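Local coordinates for protein arylsulfatase (Pseudoalteromonas sp. MB47, PDB 7AJ0) that probably hydrolyses sulfate esters of the algal polysaccharide fucoidan as a calcium-containing, exo-acting sulfatase that assembles into a hexamer, at residues I18-K21 with P26-P29; P115-L120 with I500-K505; T348-V353 with F468-D473; R417-Y422 with T493-A498. All blocks are in the same frame, centred on the assembly; numbering follows the deposited sequence.

Contact 1 of 4, residues I18-K21 with P26-P29; sequences IVEK and PAIP
A single antiparallel beta bridge, I18 with A27, closes the N-terminal tail into an irregular hairpin-like loop. The two residues form a hydrogen-bonded pair with their CA atoms 5.6 Å apart, but the bonds are unequal. I18 N donates to A27 O at 2.9 Å, whereas the return bond from A27 N to I18 O is weak at 3.4 Å. Close to that carbonyl lies a further hydrogen: P26 CA sits 3.6 Å from I18 O, a CA-H...O contact, bent at 123°, that adds a little to the weak side of the bridge. Proline suits position 26 because its missing N-H is not asked for by the bridge.

The bridge does not grow into a sheet. Neither segment has regular strand structure, and both belong to the coil that leads into helix 31-48, with P29 just ahead of that helix. Apolar contacts take over beyond the bridge. I18 CG1 reaches P29 CG at 3.5 Å, the two side chains crossing at about a right angle; with chi1 at -60° CG1 stands beside the backbone N, on the flank where P29 lies. V19 runs alongside P26, pointing the same way, and V19 CG2 meets P26 CG more loosely at 4.2 Å. E20 bends back along its chain to bring OE2 to 3.7 Å from A27 CB, while OE1 has a long, weak ion pair with R417. Of the residues that touch here, A27 is the buried one, its small methyl resting on I403 and R417.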
loop_
_atom_site.group_PDB
_atom_site.type_symbol
_atom_site.label_atom_id
_atom_site.label_comp_id
_atom_site.label_asym_id
_atom_site.label_seq_id
_atom_site.Cartn_x
_atom_site.Cartn_y
_atom_site.Cartn_z
ATOM N N ILE A 18 26.609 -36.645 -0.279
ATOM C CA ILE A 18 26.810 -38.042 0.083
ATOM C C ILE A 18 26.659 -38.182 1.590
ATOM O O ILE A 18 27.142 -37.340 2.356
ATOM C CB ILE A 18 28.196 -38.546 -0.373
ATOM C CG1 ILE A 18 28.330 -38.435 -1.896
ATOM C CG2 ILE A 18 28.422 -39.978 0.085
ATOM C CD1 ILE A 18 27.345 -39.292 -2.673
ATOM N N VAL A 19 25.988 -39.249 2.014
ATOM C CA VAL A 19 25.825 -39.530 3.435
ATOM C C VAL A 19 27.088 -40.218 3.940
ATOM O O VAL A 19 27.427 -41.319 3.497
ATOM C CB VAL A 19 24.587 -40.399 3.694
ATOM C CG1 VAL A 19 24.526 -40.791 5.164
ATOM C CG2 VAL A 19 23.322 -39.666 3.272
ATOM N N GLU A 20 27.787 -39.565 4.866
ATOM C CA GLU A 20 28.988 -40.145 5.485
ATOM C C GLU A 20 28.586 -40.850 6.778
ATOM O O GLU A 20 28.599 -42.082 6.854
ATOM C CB GLU A 20 30.038 -39.055 5.703
ATOM C CG GLU A 20 30.675 -38.575 4.393
ATOM C CD GLU A 20 30.906 -37.071 4.341
ATOM O OE1 GLU A 20 31.813 -36.570 5.040
ATOM O OE2 GLU A 20 30.177 -36.388 3.590
ATOM N N LYS A 21 28.214 -40.076 7.801
ATOM C CA LYS A 21 27.619 -40.617 9.018
ATOM C C LYS A 21 26.137 -40.255 9.057
ATOM O O LYS A 21 25.772 -39.120 8.731
ATOM C CB LYS A 21 28.324 -40.070 10.264
ATOM C CG LYS A 21 28.055 -40.852 11.549
ATOM C CD LYS A 21 28.763 -40.211 12.746
ATOM C CE LYS A 21 28.320 -40.828 14.077
ATOM N NZ LYS A 21 28.613 -39.935 15.244
ATOM N N PRO A 26 24.526 -34.239 5.014
ATOM C CA PRO A 26 25.265 -34.706 3.834
ATOM C C PRO A 26 26.074 -33.579 3.212
ATOM O O PRO A 26 25.658 -32.420 3.207
ATOM C CB PRO A 26 24.159 -35.194 2.891
ATOM C CG PRO A 26 23.025 -35.542 3.795
ATOM C CD PRO A 26 23.087 -34.552 4.927
ATOM N N ALA A 27 27.245 -33.932 2.685
ATOM C CA ALA A 27 28.157 -32.967 2.094
ATOM C C ALA A 27 28.543 -33.406 0.690
ATOM O O ALA A 27 28.511 -34.594 0.359
ATOM C CB ALA A 27 29.426 -32.796 2.946
ATOM N N ILE A 28 28.906 -32.433 -0.132
ATOM C CA ILE A 28 29.368 -32.720 -1.493
ATOM C C ILE A 28 30.837 -33.125 -1.434
ATOM O O ILE A 28 31.656 -32.374 -0.879
ATOM C CB ILE A 28 29.171 -31.503 -2.392
ATOM C CG1 ILE A 28 27.687 -31.157 -2.512
ATOM C CG2 ILE A 28 29.776 -31.757 -3.769
ATOM C CD1 ILE A 28 27.423 -29.786 -3.103
ATOM N N PRO A 29 31.214 -34.280 -1.982
ATOM C CA PRO A 29 32.636 -34.646 -1.986
ATOM C C PRO A 29 33.456 -33.672 -2.821
ATOM O O PRO A 29 33.056 -33.273 -3.916
ATOM C CB PRO A 29 32.644 -36.056 -2.595
ATOM C CG PRO A 29 31.243 -36.557 -2.445
ATOM C CD PRO A 29 30.366 -35.347 -2.546
#

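Contact 2 of 4, residues P115-L120 with I500-K505; sequences PVRSGL and IATMKK
This is a helix-to-helix side-chain contact, partly buried, between the short, weakly bonded helix 115-118 of the catalytic alpha/beta region and the last turns of the C-terminal helix 489-505. R117 carries it. Its extended chain reaches across to T502, where NH1 and NH2 both donate end-on to the one hydroxyl oxygen, each at 3.1 Å from T502 OG1. That oxygen lies almost in the guanidinium plane, only 7° out of it. T502 OG1 stands between its backbone N and carbonyl carbon (chi1 72°), and its hydroxyl donates to H499 O in the preceding turn, leaving the oxygen to accept from the arginine.

M503 supplies the apolar half. Its chain, extended beyond CG, passes NH1 of R117 at CG (3.4 Å) and lays CE over one guanidinium face, 3.7 Å above the plane and offset toward the rim. The same CE meets V116 CG1 at 3.5 Å, with W424 packing against both residues. An unbranched, flexible methionine suits this spot, since one thin chain can line a flat cation and a valine together.

R117 NH2 also forms a salt bridge with D401, so the buried charge is probably balanced there, while T502 adds a neutral acceptor for the two end nitrogens; D401, with M503 over a face, helps hold the guanidinium.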
loop_
_atom_site.group_PDB
_atom_site.type_symbol
_atom_site.label_atom_id
_atom_site.label_comp_id
_atom_site.label_asym_id
_atom_site.label_seq_id
_atom_site.Cartn_x
_atom_site.Cartn_y
_atom_site.Cartn_z
ATOM N N PRO A 115 19.311 -24.086 15.797
ATOM C CA PRO A 115 18.802 -23.967 17.175
ATOM C C PRO A 115 17.444 -24.612 17.396
ATOM O O PRO A 115 17.076 -24.846 18.554
ATOM C CB PRO A 115 18.747 -22.450 17.408
ATOM C CG PRO A 115 18.774 -21.836 16.053
ATOM C CD PRO A 115 19.523 -22.773 15.159
ATOM N N VAL A 116 16.685 -24.910 16.341
ATOM C CA VAL A 116 15.414 -25.593 16.550
ATOM C C VAL A 116 15.649 -27.004 17.081
ATOM O O VAL A 116 14.798 -27.559 17.789
ATOM C CB VAL A 116 14.587 -25.604 15.251
ATOM C CG1 VAL A 116 15.241 -26.486 14.195
ATOM C CG2 VAL A 116 13.165 -26.058 15.539
ATOM N N ARG A 117 16.799 -27.603 16.762
ATOM C CA ARG A 117 17.103 -28.929 17.287
ATOM C C ARG A 117 17.458 -28.868 18.768
ATOM O O ARG A 117 17.063 -29.744 19.545
ATOM C CB ARG A 117 18.256 -29.561 16.507
ATOM C CG ARG A 117 18.059 -29.623 15.002
ATOM C CD ARG A 117 19.117 -30.506 14.363
ATOM N NE ARG A 117 19.141 -30.398 12.907
ATOM C CZ ARG A 117 18.390 -31.122 12.082
ATOM N NH1 ARG A 117 17.533 -32.012 12.560
ATOM N NH2 ARG A 117 18.494 -30.949 10.772
ATOM N N SER A 118 18.201 -27.839 19.173
ATOM C CA SER A 118 18.714 -27.749 20.533
ATOM C C SER A 118 17.735 -27.103 21.500
ATOM O O SER A 118 17.793 -27.380 22.704
ATOM C CB SER A 118 20.023 -26.952 20.544
ATOM O OG SER A 118 19.806 -25.607 20.146
ATOM N N GLY A 119 16.834 -26.261 21.007
ATOM C CA GLY A 119 15.989 -25.461 21.862
ATOM C C GLY A 119 16.529 -24.082 22.155
ATOM O O GLY A 119 15.868 -23.310 22.864
ATOM N N LEU A 120 17.701 -23.746 21.628
ATOM C CA LEU A 120 18.350 -22.462 21.885
ATOM C C LEU A 120 17.895 -21.401 20.889
ATOM O O LEU A 120 18.699 -20.760 20.211
ATOM C CB LEU A 120 19.863 -22.641 21.850
ATOM C CG LEU A 120 20.418 -23.667 22.842
ATOM C CD1 LEU A 120 21.888 -23.956 22.580
ATOM C CD2 LEU A 120 20.214 -23.184 24.272
ATOM N N ILE A 500 13.070 -31.642 6.932
ATOM C CA ILE A 500 12.094 -31.823 8.000
ATOM C C ILE A 500 12.113 -33.264 8.497
ATOM O O ILE A 500 11.886 -33.521 9.685
ATOM C CB ILE A 500 10.691 -31.413 7.515
ATOM C CG1 ILE A 500 10.635 -29.914 7.199
ATOM C CG2 ILE A 500 9.635 -31.777 8.551
ATOM C CD1 ILE A 500 10.858 -29.009 8.392
ATOM N N ALA A 501 12.389 -34.222 7.608
ATOM C CA ALA A 501 12.353 -35.625 8.004
ATOM C C ALA A 501 13.462 -35.965 8.993
ATOM O O ALA A 501 13.272 -36.833 9.853
ATOM C CB ALA A 501 12.455 -36.526 6.772
ATOM N N THR A 502 14.622 -35.304 8.894
ATOM C CA THR A 502 15.682 -35.557 9.861
ATOM C C THR A 502 15.206 -35.267 11.281
ATOM O O THR A 502 15.707 -35.863 12.240
ATOM C CB THR A 502 16.923 -34.713 9.559
ATOM O OG1 THR A 502 16.662 -33.341 9.877
ATOM C CG2 THR A 502 17.320 -34.826 8.095
ATOM N N MET A 503 14.242 -34.358 11.429
ATOM C CA MET A 503 13.724 -33.976 12.737
ATOM C C MET A 503 12.672 -34.939 13.258
ATOM O O MET A 503 12.268 -34.818 14.418
ATOM C CB MET A 503 13.161 -32.558 12.664
ATOM C CG MET A 503 14.213 -31.552 12.250
ATOM S SD MET A 503 13.627 -29.866 12.098
ATOM C CE MET A 503 15.181 -29.046 11.747
ATOM N N LYS A 504 12.213 -35.877 12.432
ATOM C CA LYS A 504 11.460 -37.032 12.904
ATOM C C LYS A 504 12.405 -38.153 13.325
ATOM O O LYS A 504 12.215 -38.765 14.381
ATOM C CB LYS A 504 10.510 -37.518 11.806
ATOM C CG LYS A 504 9.673 -38.739 12.164
ATOM C CD LYS A 504 8.511 -38.380 13.081
ATOM C CE LYS A 504 7.688 -39.611 13.442
ATOM N NZ LYS A 504 7.096 -40.268 12.240
ATOM N N LYS A 505 13.431 -38.409 12.510
ATOM C CA LYS A 505 14.421 -39.435 12.822
ATOM C C LYS A 505 15.300 -39.031 13.998
ATOM O O LYS A 505 15.752 -39.897 14.755
ATOM C CB LYS A 505 15.268 -39.702 11.577
ATOM C CG LYS A 505 16.278 -40.832 11.688
ATOM C CD LYS A 505 16.957 -41.058 10.336
ATOM C CE LYS A 505 17.892 -42.256 10.348
ATOM N NZ LYS A 505 18.992 -42.105 11.340
#

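Contact 3 of 4, residues T348-V353 with F468-D473; sequences TWEGGV and FNLNMD
The carboxylate of E350 is held at both oxygens where it meets L470: OE1 is hydrogen-bonded to Y97 OH, and OE2 forms a salt bridge with K438. L470 comes from the opposite direction and sets CD1 at 3.7 Å from E350 OE1, while its other methyl, CD2, rests 3.9 Å from E350 CG. The glutamate bends at chi2 (-66°), and this bend lets E350 CG and the carboxylate each meet a different leucine methyl. In this buried setting the two polar partners satisfy the acid and would probably keep it ionised, and leucine brings two apolar branches that ask for no hydrogen bond.

A second contact runs alongside. The six-membered part of the W349 indole approaches F468 with its edge, CZ3 lying 3.9 Å from F468 CE1, and that phenyl carbon sits near the indole plane. H440 meets both rings, and R342 makes a cation-pi contact with the tryptophan. The two pairs join the catalytic region to the C-terminal part of a sulfatase: helix 350-353 leads directly into strand 354-360 of the large mixed sheet, and strand 466-469 forms one margin of the four-stranded antiparallel sheet. W349 is at the N-cap position but offers an indole, which is no capping acceptor. Past the strand the chain turns toward the hexamer interface, where D473, whose OD2 lies in the plane of the F468 ring at its edge, forms a salt bridge with R450 of a neighbouring subunit.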
loop_
_atom_site.group_PDB
_atom_site.type_symbol
_atom_site.label_atom_id
_atom_site.label_comp_id
_atom_site.label_asym_id
_atom_site.label_seq_id
_atom_site.Cartn_x
_atom_site.Cartn_y
_atom_site.Cartn_z
ATOM N N THR A 348 14.079 -13.810 7.531
ATOM C CA THR A 348 14.847 -14.680 6.652
ATOM C C THR A 348 14.939 -14.131 5.233
ATOM O O THR A 348 15.184 -14.894 4.293
ATOM C CB THR A 348 14.255 -16.089 6.643
ATOM O OG1 THR A 348 12.834 -16.016 6.493
ATOM C CG2 THR A 348 14.605 -16.810 7.939
ATOM N N TRP A 349 14.726 -12.829 5.055
ATOM C CA TRP A 349 15.234 -12.174 3.862
ATOM C C TRP A 349 16.760 -12.242 3.879
ATOM O O TRP A 349 17.385 -12.472 4.918
ATOM C CB TRP A 349 14.775 -10.721 3.788
ATOM C CG TRP A 349 13.301 -10.544 3.588
ATOM C CD1 TRP A 349 12.427 -9.949 4.449
ATOM C CD2 TRP A 349 12.528 -10.965 2.459
ATOM N NE1 TRP A 349 11.157 -9.969 3.924
ATOM C CE2 TRP A 349 11.192 -10.589 2.704
ATOM C CE3 TRP A 349 12.834 -11.623 1.265
ATOM C CZ2 TRP A 349 10.166 -10.851 1.801
ATOM C CZ3 TRP A 349 11.816 -11.881 0.370
ATOM C CH2 TRP A 349 10.497 -11.496 0.642
ATOM N N GLU A 350 17.368 -12.041 2.712
ATOM C CA GLU A 350 18.824 -12.110 2.643
ATOM C C GLU A 350 19.474 -11.095 3.575
ATOM O O GLU A 350 20.551 -11.358 4.122
ATOM C CB GLU A 350 19.286 -11.902 1.205
ATOM C CG GLU A 350 18.903 -13.049 0.286
ATOM C CD GLU A 350 19.609 -14.335 0.653
ATOM O OE1 GLU A 350 20.859 -14.348 0.628
ATOM O OE2 GLU A 350 18.921 -15.329 0.980
ATOM N N GLY A 351 18.827 -9.946 3.788
ATOM C CA GLY A 351 19.385 -8.948 4.681
ATOM C C GLY A 351 19.604 -9.453 6.092
ATOM O O GLY A 351 20.478 -8.955 6.806
ATOM N N GLY A 352 18.828 -10.445 6.514
ATOM C CA GLY A 352 18.922 -10.934 7.872
ATOM C C GLY A 352 19.933 -12.042 8.081
ATOM O O GLY A 352 20.473 -12.184 9.183
ATOM N N VAL A 353 20.209 -12.823 7.034
ATOM C CA VAL A 353 20.981 -14.048 7.188
ATOM C C VAL A 353 22.250 -14.054 6.347
ATOM O O VAL A 353 23.215 -14.749 6.680
ATOM C CB VAL A 353 20.107 -15.275 6.844
ATOM C CG1 VAL A 353 19.008 -15.452 7.880
ATOM C CG2 VAL A 353 19.512 -15.129 5.449
ATOM N N PHE A 468 13.566 -16.496 -5.865
ATOM C CA PHE A 468 14.412 -15.426 -6.367
ATOM C C PHE A 468 15.721 -16.034 -6.852
ATOM O O PHE A 468 16.388 -16.751 -6.098
ATOM C CB PHE A 468 14.715 -14.384 -5.283
ATOM C CG PHE A 468 13.496 -13.767 -4.666
ATOM C CD1 PHE A 468 12.878 -14.360 -3.578
ATOM C CD2 PHE A 468 12.979 -12.582 -5.162
ATOM C CE1 PHE A 468 11.759 -13.790 -3.004
ATOM C CE2 PHE A 468 11.860 -12.006 -4.592
ATOM C CZ PHE A 468 11.249 -12.611 -3.511
ATOM N N ASN A 469 16.083 -15.762 -8.101
ATOM C CA ASN A 469 17.444 -16.025 -8.567
ATOM C C ASN A 469 18.337 -14.951 -7.959
ATOM O O ASN A 469 18.325 -13.797 -8.394
ATOM C CB ASN A 469 17.514 -16.015 -10.087
ATOM C CG ASN A 469 18.909 -16.321 -10.610
ATOM O OD1 ASN A 469 19.914 -15.954 -9.999
ATOM N ND2 ASN A 469 18.976 -16.995 -11.748
ATOM N N LEU A 470 19.109 -15.317 -6.937
ATOM C CA LEU A 470 19.865 -14.314 -6.198
ATOM C C LEU A 470 20.947 -13.657 -7.047
ATOM O O LEU A 470 21.401 -12.561 -6.704
ATOM C CB LEU A 470 20.487 -14.934 -4.948
ATOM C CG LEU A 470 19.494 -15.323 -3.852
ATOM C CD1 LEU A 470 20.224 -15.942 -2.667
ATOM C CD2 LEU A 470 18.668 -14.122 -3.409
ATOM N N ASN A 471 21.373 -14.295 -8.140
ATOM C CA ASN A 471 22.294 -13.624 -9.050
ATOM C C ASN A 471 21.598 -12.479 -9.773
ATOM O O ASN A 471 22.200 -11.424 -10.004
ATOM C CB ASN A 471 22.867 -14.617 -10.057
ATOM C CG ASN A 471 23.822 -15.606 -9.422
ATOM O OD1 ASN A 471 24.534 -15.280 -8.469
ATOM N ND2 ASN A 471 23.843 -16.823 -9.948
ATOM N N MET A 472 20.327 -12.663 -10.125
ATOM C CA MET A 472 19.581 -11.677 -10.893
ATOM C C MET A 472 18.756 -10.733 -10.032
ATOM O O MET A 472 18.545 -9.581 -10.423
ATOM C CB MET A 472 18.655 -12.386 -11.884
ATOM C CG MET A 472 19.393 -13.254 -12.891
ATOM S SD MET A 472 20.658 -12.324 -13.778
ATOM C CE MET A 472 22.130 -13.077 -13.121
ATOM N N ASP A 473 18.294 -11.184 -8.870
ATOM C CA ASP A 473 17.470 -10.372 -7.972
ATOM C C ASP A 473 18.020 -10.477 -6.555
ATOM O O ASP A 473 17.359 -10.996 -5.650
ATOM C CB ASP A 473 16.012 -10.824 -8.038
ATOM C CG ASP A 473 15.061 -9.826 -7.409
ATOM O OD1 ASP A 473 15.511 -8.728 -7.020
ATOM O OD2 ASP A 473 13.859 -10.143 -7.306
#

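Contact 4 of 4, residues R417-Y422 with T493-A498; sequences RRQVVY and TKFMKA
The backbones of segments 417-422 and 493-498 do not touch, with CA atoms 8.0 Å from V420 to F495 and 8.2 Å from Y422 to M496; side chains bridge them. F495 makes most of the bridge. V420 sets CG2 over the centre of the phenyl ring, 3.7 Å from the F495 centroid and 10° off the ring normal, a clear CH-pi contact. The other valine methyl, CG1, lies over one face of the Y422 ring, so the two branches serve two aromatic rings. Q419 comes to the far end of F495, where NE2 is 3.6 Å from CZ with the amide and ring planes 55° apart; its polar ends are held by N15 and D16. Y422 crosses F495 at about a right angle, its OH 3.8 Å from F495 CB, and its ring stacks with H499. W434 meets F495 edge-to-face, which encloses the phenylalanine further. Flat aromatic rings fill the layer between helix and sheet, with branched V420 between two of them. A long C-terminal helix laid over a small antiparallel sheet, here through its outermost strand 420-425, is the arrangement found in the C-terminal subdomain of sulfatases.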
loop_
_atom_site.group_PDB
_atom_site.type_symbol
_atom_site.label_atom_id
_atom_site.label_comp_id
_atom_site.label_asym_id
_atom_site.label_seq_id
_atom_site.Cartn_x
_atom_site.Cartn_y
_atom_site.Cartn_z
ATOM N N ARG A 417 31.450 -27.546 0.025
ATOM C CA ARG A 417 30.909 -28.856 0.350
ATOM C C ARG A 417 29.458 -28.794 0.807
ATOM O O ARG A 417 28.845 -29.847 1.021
ATOM C CB ARG A 417 31.756 -29.528 1.440
ATOM C CG ARG A 417 33.220 -29.674 1.062
ATOM C CD ARG A 417 33.990 -30.575 2.024
ATOM N NE ARG A 417 33.473 -31.940 2.034
ATOM C CZ ARG A 417 33.105 -32.606 3.128
ATOM N NH1 ARG A 417 33.204 -32.052 4.329
ATOM N NH2 ARG A 417 32.645 -33.842 3.014
ATOM N N ARG A 418 28.896 -27.598 0.954
ATOM C CA ARG A 418 27.515 -27.422 1.382
ATOM C C ARG A 418 26.631 -27.234 0.158
ATOM O O ARG A 418 26.911 -26.384 -0.694
ATOM C CB ARG A 418 27.376 -26.223 2.322
ATOM C CG ARG A 418 25.938 -25.882 2.681
ATOM C CD ARG A 418 25.863 -24.803 3.755
ATOM N NE ARG A 418 26.256 -25.304 5.071
ATOM C CZ ARG A 418 25.458 -25.998 5.877
ATOM N NH1 ARG A 418 25.902 -26.410 7.055
ATOM N NH2 ARG A 418 24.218 -26.285 5.506
ATOM N N GLN A 419 25.564 -28.024 0.081
ATOM C CA GLN A 419 24.656 -27.980 -1.053
ATOM C C GLN A 419 23.459 -27.076 -0.813
ATOM O O GLN A 419 22.938 -26.486 -1.767
ATOM C CB GLN A 419 24.170 -29.396 -1.376
ATOM C CG GLN A 419 23.498 -29.533 -2.722
ATOM C CD GLN A 419 23.186 -30.976 -3.068
ATOM O OE1 GLN A 419 23.378 -31.406 -4.205
ATOM N NE2 GLN A 419 22.701 -31.731 -2.087
ATOM N N VAL A 420 23.009 -26.948 0.434
ATOM C CA VAL A 420 21.799 -26.203 0.750
ATOM C C VAL A 420 21.974 -25.502 2.088
ATOM O O VAL A 420 22.636 -26.012 2.998
ATOM C CB VAL A 420 20.553 -27.122 0.790
ATOM C CG1 VAL A 420 19.312 -26.319 1.144
ATOM C CG2 VAL A 420 20.366 -27.847 -0.535
ATOM N N VAL A 421 21.378 -24.319 2.200
ATOM C CA VAL A 421 21.261 -23.600 3.461
ATOM C C VAL A 421 19.790 -23.602 3.847
ATOM O O VAL A 421 18.932 -23.226 3.039
ATOM C CB VAL A 421 21.799 -22.163 3.356
ATOM C CG1 VAL A 421 21.543 -21.402 4.650
ATOM C CG2 VAL A 421 23.283 -22.179 3.034
ATOM N N TYR A 422 19.498 -24.040 5.067
ATOM C CA TYR A 422 18.135 -24.089 5.578
ATOM C C TYR A 422 17.930 -22.954 6.568
ATOM O O TYR A 422 18.735 -22.767 7.488
ATOM C CB TYR A 422 17.850 -25.436 6.237
ATOM C CG TYR A 422 17.960 -26.587 5.270
ATOM C CD1 TYR A 422 16.915 -26.901 4.415
ATOM C CD2 TYR A 422 19.116 -27.351 5.203
ATOM C CE1 TYR A 422 17.015 -27.944 3.523
ATOM C CE2 TYR A 422 19.224 -28.400 4.319
ATOM C CZ TYR A 422 18.172 -28.692 3.480
ATOM O OH TYR A 422 18.273 -29.737 2.591
ATOM N N THR A 493 11.621 -28.787 -3.207
ATOM C CA THR A 493 10.677 -29.390 -2.273
ATOM C C THR A 493 11.233 -30.682 -1.691
ATOM O O THR A 493 11.018 -30.979 -0.511
ATOM C CB THR A 493 9.339 -29.636 -2.969
ATOM O OG1 THR A 493 8.746 -28.377 -3.313
ATOM C CG2 THR A 493 8.390 -30.405 -2.064
ATOM N N LYS A 494 11.951 -31.463 -2.502
ATOM C CA LYS A 494 12.619 -32.646 -1.971
ATOM C C LYS A 494 13.579 -32.270 -0.849
ATOM O O LYS A 494 13.647 -32.956 0.178
ATOM C CB LYS A 494 13.368 -33.380 -3.081
ATOM C CG LYS A 494 12.511 -34.313 -3.918
ATOM C CD LYS A 494 13.375 -35.112 -4.884
ATOM C CE LYS A 494 12.535 -35.957 -5.831
ATOM N NZ LYS A 494 11.958 -35.145 -6.938
ATOM N N PHE A 495 14.326 -31.177 -1.025
ATOM C CA PHE A 495 15.260 -30.749 0.012
ATOM C C PHE A 495 14.519 -30.341 1.283
ATOM O O PHE A 495 14.953 -30.666 2.393
ATOM C CB PHE A 495 16.124 -29.593 -0.495
ATOM C CG PHE A 495 17.263 -30.017 -1.388
ATOM C CD1 PHE A 495 18.018 -31.144 -1.103
ATOM C CD2 PHE A 495 17.586 -29.273 -2.512
ATOM C CE1 PHE A 495 19.063 -31.522 -1.924
ATOM C CE2 PHE A 495 18.631 -29.646 -3.335
ATOM C CZ PHE A 495 19.371 -30.771 -3.040
ATOM N N MET A 496 13.401 -29.621 1.142
ATOM C CA MET A 496 12.617 -29.258 2.318
ATOM C C MET A 496 12.130 -30.502 3.049
ATOM O O MET A 496 12.316 -30.638 4.264
ATOM C CB MET A 496 11.426 -28.385 1.922
ATOM C CG MET A 496 10.328 -28.352 2.983
ATOM S SD MET A 496 8.945 -27.271 2.579
ATOM C CE MET A 496 8.250 -28.106 1.155
ATOM N N LYS A 497 11.481 -31.414 2.320
ATOM C CA LYS A 497 10.906 -32.598 2.948
ATOM C C LYS A 497 11.971 -33.394 3.691
ATOM O O LYS A 497 11.776 -33.787 4.847
ATOM C CB LYS A 497 10.227 -33.470 1.891
ATOM C CG LYS A 497 9.082 -32.788 1.156
ATOM C CD LYS A 497 7.833 -32.704 2.017
ATOM C CE LYS A 497 6.661 -32.111 1.241
ATOM N NZ LYS A 497 6.315 -32.916 0.034
ATOM N N ALA A 498 13.110 -33.639 3.040
ATOM C CA ALA A 498 14.172 -34.405 3.681
ATOM C C ALA A 498 14.684 -33.693 4.927
ATOM O O ALA A 498 14.926 -34.329 5.961
ATOM C CB ALA A 498 15.312 -34.647 2.693
#

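Contacts 1 and 4 touch, their centres 12 Å apart: I28 N lies 2.8 Å from R417 O, a probable hydrogen bond that ties the N-terminal tail to the approach of strand 420-425. Contacts 2 and 4 use successive parts of helix 489-505, with centres 14 Å apart, and contact 3 reaches the opposite margin of contact 4's sheet, the two centres 16 Å apart. Contacts 2 and 3 secure this C-terminal part to the catalytic region. Neither supplies a calcium ligand (D60, D61, C102, D325 and N326), but G352 of contact 3 bonds through its backbone to G327, next to N326, and P115 of contact 2 packs on helix 102-111, which starts at C102.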